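Local coordinates for putative cell invasion protein with MAC/Perforin domain (Bacteroides thetaiotaomicron VPI-5482, PDB 3KK7), which is a putative cell invasion protein of the membrane-attack complex/perforin family from a human gut symbiont, probably acting on membranes or at cell surfaces as its relatives do, at residues A[82-87]-A[484-489]. Numbering follows the deposited sequence.
Sequences MKKLLE and NANTNI
Lys84, on the short helix 82-88 of the MACPF region, meets Asn486 in the beta-hairpin turn between strands 480-484 and 489-494 of the D3 region, so that a polar contact at the surface links these two regions of the chain. The two backbones stay well apart, with CA of Lys84 and CA of Asn486 separated by 10.0 Å, and the lysine spans the gap with a nearly extended chain. Its CG lies anti to the backbone N (chi1 -168°) and the chain bends only at the last torsion, delivering the ammonium to the amide oxygen: Lys84 NZ donates to Asn486 OD1 at 2.7 Å. The donor arrives above the carbonyl plane, 35° out of it. Asn486 ND2 bonds to Asp186 OD1, which also accepts from Asn484 ND2; this second grip probably fixes which way the Asn486 amide is turned and leaves its oxygen presented to the lysine. Along its way the lysine chain also touches Tyr187, next to Asp186. Shortening Lys84 to an alanine is likely to leave Asn486 OD1 without this ammonium donor and so cost the link between helix and turn. Asn484 N bonds to Ile489 O across the base of the hairpin, and within the turn Asn488 N reaches back to Asn484 O, 2.7 Å away. An Asx motif adds to this: Asn484 OD1 accepts from Thr487 N at 3.0 Å, with an N-H...O angle of 146°.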
# COMPACT_ATOMS: atom_id res chain seq x y z
N MSE A 82 18.29 1.71 2.41
CA MSE A 82 19.10 2.42 1.41
C MSE A 82 20.59 2.43 1.70
O MSE A 82 21.39 2.29 0.80
CB MSE A 82 18.63 3.87 1.28
CG MSE A 82 17.27 4.00 0.66
SE MSE A 82 17.14 3.34 -1.19
CE MSE A 82 18.43 4.57 -1.95
N LYS A 83 20.97 2.63 2.95
CA LYS A 83 22.37 2.64 3.30
C LYS A 83 22.96 1.27 2.95
O LYS A 83 24.02 1.19 2.33
CB LYS A 83 22.58 3.00 4.77
CG LYS A 83 24.01 2.74 5.31
CD LYS A 83 24.16 3.15 6.78
CE LYS A 83 25.63 3.22 7.23
NZ LYS A 83 26.25 1.88 7.48
N LYS A 84 22.29 0.20 3.34
CA LYS A 84 22.81 -1.13 3.04
C LYS A 84 22.84 -1.41 1.54
O LYS A 84 23.81 -1.96 1.03
CB LYS A 84 21.98 -2.20 3.74
CG LYS A 84 22.63 -3.60 3.71
CD LYS A 84 21.64 -4.66 4.19
CE LYS A 84 22.31 -6.03 4.29
NZ LYS A 84 21.89 -6.73 5.56
N LEU A 85 21.80 -1.01 0.83
CA LEU A 85 21.72 -1.24 -0.61
C LEU A 85 22.84 -0.53 -1.33
O LEU A 85 23.48 -1.11 -2.19
CB LEU A 85 20.36 -0.79 -1.17
CG LEU A 85 20.13 -0.88 -2.69
CD1 LEU A 85 20.06 -2.30 -3.19
CD2 LEU A 85 18.83 -0.12 -3.02
N LEU A 86 23.11 0.71 -0.96
CA LEU A 86 24.06 1.51 -1.73
C LEU A 86 25.49 1.13 -1.42
O LEU A 86 26.37 1.31 -2.23
CB LEU A 86 23.82 3.01 -1.52
CG LEU A 86 22.46 3.51 -2.03
CD1 LEU A 86 22.30 4.99 -1.65
CD2 LEU A 86 22.20 3.24 -3.55
N GLU A 87 25.70 0.56 -0.25
CA GLU A 87 26.98 -0.02 0.09
C GLU A 87 27.41 -1.19 -0.81
O GLU A 87 28.61 -1.43 -0.99
CB GLU A 87 27.00 -0.41 1.56
CG GLU A 87 27.36 0.80 2.47
CD GLU A 87 27.00 0.60 3.93
OE1 GLU A 87 26.59 -0.53 4.31
OE2 GLU A 87 27.16 1.59 4.68
N ASN A 484 17.70 -16.72 5.71
CA ASN A 484 18.36 -15.56 5.12
C ASN A 484 18.98 -14.74 6.26
O ASN A 484 18.30 -14.31 7.18
CB ASN A 484 17.36 -14.72 4.33
CG ASN A 484 18.00 -13.54 3.62
OD1 ASN A 484 18.62 -12.69 4.26
ND2 ASN A 484 17.84 -13.47 2.31
N ALA A 485 20.29 -14.54 6.19
CA ALA A 485 21.02 -13.87 7.25
C ALA A 485 20.74 -12.38 7.29
O ALA A 485 20.72 -11.80 8.36
CB ALA A 485 22.52 -14.11 7.10
N ASN A 486 20.56 -11.75 6.14
CA ASN A 486 20.26 -10.31 6.13
C ASN A 486 18.94 -10.01 6.82
O ASN A 486 18.83 -9.03 7.53
CB ASN A 486 20.15 -9.73 4.70
CG ASN A 486 21.45 -9.73 3.96
OD1 ASN A 486 22.44 -9.14 4.40
ND2 ASN A 486 21.46 -10.37 2.79
N THR A 487 17.94 -10.84 6.57
CA THR A 487 16.57 -10.51 6.94
C THR A 487 16.02 -11.37 8.08
O THR A 487 15.00 -11.03 8.63
CB THR A 487 15.67 -10.69 5.73
OG1 THR A 487 15.64 -12.07 5.38
CG2 THR A 487 16.21 -9.91 4.56
N ASN A 488 16.71 -12.46 8.40
CA ASN A 488 16.26 -13.43 9.41
C ASN A 488 14.92 -14.08 9.11
O ASN A 488 14.14 -14.36 10.00
CB ASN A 488 16.32 -12.83 10.83
CG ASN A 488 17.75 -12.87 11.41
OD1 ASN A 488 18.38 -13.94 11.42
ND2 ASN A 488 18.26 -11.73 11.88
N ILE A 489 14.69 -14.36 7.84
CA ILE A 489 13.49 -15.07 7.43
C ILE A 489 13.88 -16.51 7.16
O ILE A 489 14.95 -16.79 6.57
CB ILE A 489 12.84 -14.44 6.18
CG1 ILE A 489 12.45 -12.99 6.50
CG2 ILE A 489 11.63 -15.25 5.74
CD1 ILE A 489 11.90 -12.22 5.34